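Local coordinates for protein regulator of nonsense transcripts 2 (PDB 2WJV) that takes part in nonsense-mediated mRNA decay, its C-terminal region probably serving to bind the helicase UPF1, at residues M68-L73 and L85-S90. Numbering follows the deposited sequence.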
loop_
_atom_site.group_PDB
_atom_site.type_symbol
_atom_site.label_atom_id
_atom_site.label_comp_id
_atom_site.label_asym_id
_atom_site.label_seq_id
_atom_site.Cartn_x
_atom_site.Cartn_y
_atom_site.Cartn_z
ATOM N N MET C 68 10.363 -32.538 -32.793
ATOM C CA MET C 68 10.203 -33.072 -34.133
ATOM C C MET C 68 8.800 -32.750 -34.657
ATOM O O MET C 68 7.810 -33.005 -33.967
ATOM C CB MET C 68 10.413 -34.584 -34.093
ATOM C CG MET C 68 10.263 -35.306 -35.408
ATOM S SD MET C 68 10.387 -37.074 -35.132
ATOM C CE MET C 68 10.996 -37.616 -36.740
ATOM N N PRO C 69 8.710 -32.197 -35.883
ATOM C CA PRO C 69 7.410 -31.914 -36.488
ATOM C C PRO C 69 6.683 -33.154 -37.042
ATOM O O PRO C 69 7.289 -33.980 -37.726
ATOM C CB PRO C 69 7.766 -30.948 -37.622
ATOM C CG PRO C 69 9.126 -31.334 -38.015
ATOM C CD PRO C 69 9.815 -31.734 -36.742
ATOM N N PHE C 70 5.390 -33.258 -36.724
ATOM C CA PHE C 70 4.477 -34.234 -37.327
ATOM C C PHE C 70 3.263 -33.495 -37.887
ATOM O O PHE C 70 2.913 -32.420 -37.400
ATOM C CB PHE C 70 4.002 -35.255 -36.282
ATOM C CG PHE C 70 4.896 -36.467 -36.142
ATOM C CD1 PHE C 70 5.988 -36.452 -35.276
ATOM C CD2 PHE C 70 4.630 -37.628 -36.855
ATOM C CE1 PHE C 70 6.814 -37.574 -35.131
ATOM C CE2 PHE C 70 5.452 -38.757 -36.719
ATOM C CZ PHE C 70 6.547 -38.724 -35.851
ATOM N N VAL C 71 2.625 -34.079 -38.896
ATOM C CA VAL C 71 1.387 -33.548 -39.468
ATOM C C VAL C 71 0.187 -34.220 -38.815
ATOM O O VAL C 71 0.236 -35.401 -38.491
ATOM C CB VAL C 71 1.330 -33.800 -40.988
ATOM C CG1 VAL C 71 -0.060 -33.500 -41.549
ATOM C CG2 VAL C 71 2.388 -32.974 -41.688
ATOM N N MET C 72 -0.892 -33.467 -38.630
ATOM C CA MET C 72 -2.116 -33.997 -38.030
ATOM C C MET C 72 -3.313 -33.734 -38.946
ATOM O O MET C 72 -3.460 -32.632 -39.480
ATOM C CB MET C 72 -2.361 -33.359 -36.656
ATOM C CG MET C 72 -3.357 -34.124 -35.783
ATOM S SD MET C 72 -4.178 -33.094 -34.535
ATOM C CE MET C 72 -5.815 -33.853 -34.456
ATOM N N LEU C 73 -4.168 -34.742 -39.112
ATOM C CA LEU C 73 -5.352 -34.630 -39.966
ATOM C C LEU C 73 -6.526 -33.995 -39.203
ATOM O O LEU C 73 -6.611 -34.114 -37.984
ATOM C CB LEU C 73 -5.722 -36.006 -40.550
ATOM C CG LEU C 73 -4.721 -36.600 -41.566
ATOM C CD1 LEU C 73 -5.049 -38.035 -41.922
ATOM C CD2 LEU C 73 -4.652 -35.764 -42.839
ATOM N N LEU C 85 2.145 -30.459 -35.550
ATOM C CA LEU C 85 2.450 -30.569 -34.134
ATOM C C LEU C 85 3.947 -30.817 -33.946
ATOM O O LEU C 85 4.560 -31.586 -34.695
ATOM C CB LEU C 85 1.689 -31.744 -33.525
ATOM C CG LEU C 85 0.179 -31.810 -33.707
ATOM C CD1 LEU C 85 -0.314 -33.141 -33.146
ATOM C CD2 LEU C 85 -0.517 -30.633 -33.039
ATOM N N ASN C 86 4.517 -30.185 -32.926
ATOM C CA ASN C 86 5.903 -30.413 -32.542
ATOM C C ASN C 86 5.990 -31.503 -31.483
ATOM O O ASN C 86 5.674 -31.257 -30.315
ATOM C CB ASN C 86 6.496 -29.114 -32.013
ATOM C CG ASN C 86 6.537 -28.050 -33.065
ATOM O OD1 ASN C 86 7.075 -28.258 -34.153
ATOM N ND2 ASN C 86 5.944 -26.911 -32.767
ATOM N N VAL C 87 6.401 -32.703 -31.897
ATOM C CA VAL C 87 6.525 -33.844 -30.991
ATOM C C VAL C 87 7.924 -33.825 -30.393
ATOM O O VAL C 87 8.889 -33.634 -31.127
ATOM C CB VAL C 87 6.297 -35.177 -31.730
ATOM C CG1 VAL C 87 6.362 -36.339 -30.761
ATOM C CG2 VAL C 87 4.955 -35.170 -32.457
ATOM N N PRO C 88 8.049 -34.008 -29.061
ATOM C CA PRO C 88 9.367 -33.880 -28.433
ATOM C C PRO C 88 10.190 -35.138 -28.604
ATOM O O PRO C 88 9.627 -36.192 -28.922
ATOM C CB PRO C 88 9.043 -33.647 -26.952
ATOM C CG PRO C 88 7.657 -34.145 -26.748
ATOM C CD PRO C 88 7.031 -34.441 -28.089
ATOM N N MET C 89 11.504 -35.030 -28.397
ATOM C CA MET C 89 12.414 -36.184 -28.534
ATOM C C MET C 89 12.252 -37.157 -27.361
ATOM O O MET C 89 12.477 -38.364 -27.514
ATOM C CB MET C 89 13.873 -35.726 -28.668
ATOM C CG MET C 89 14.151 -34.802 -29.854
ATOM S SD MET C 89 13.800 -35.527 -31.472
ATOM C CE MET C 89 12.036 -35.324 -31.570
ATOM N N SER C 90 11.873 -36.612 -26.201
ATOM C CA SER C 90 11.381 -37.395 -25.061
ATOM C C SER C 90 10.455 -38.543 -25.497
ATOM O O SER C 90 10.751 -39.712 -25.253
ATOM C CB SER C 90 10.620 -36.479 -24.086
ATOM O OG SER C 90 11.505 -35.713 -23.284
#
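A beta hairpin of the UPF2 C-terminal region pairs 68-73 with 85-88 as antiparallel strands, Met-68 facing Val-87 and Phe-70 facing Leu-85 in hydrogen-bonded pairs. Around the latter pair the backbone bonds are regular: Phe-70 N donates to Leu-85 O at 2.8 Å, almost straight at 173°, and Leu-85 N returns a bond to Phe-70 O. Between the two pairs, Pro-69 and Asn-86 form a non-hydrogen-bonded pair, well suited to a proline, which has no N-H to give; its CA instead offers a C-H to Leu-85 O (3.4 Å).

One face of the hairpin illustrates how such a strand pair presents an apolar surface. Phe-70 has CG beside its own backbone N (chi1 -89°), which sets CD1 of the ring against the CG2 methyl of Val-87; the two side chains meet obliquely. The same ring touches Leu-93 of helix 92-96 and an apolar side chain of the partner protein, whose strand extends the sheet in parallel beside Val-71 and Met-72. With an alanine in place of Phe-70, the Val-87 methyl and Leu-93 are likely to lose their common neighbour, and a gap to open at the interface. Further along, Met-72, with CG anti to its N (chi1 -163°), crosses Leu-85, whose CD1 lies 4.1 Å from both CB and SD of Met-72.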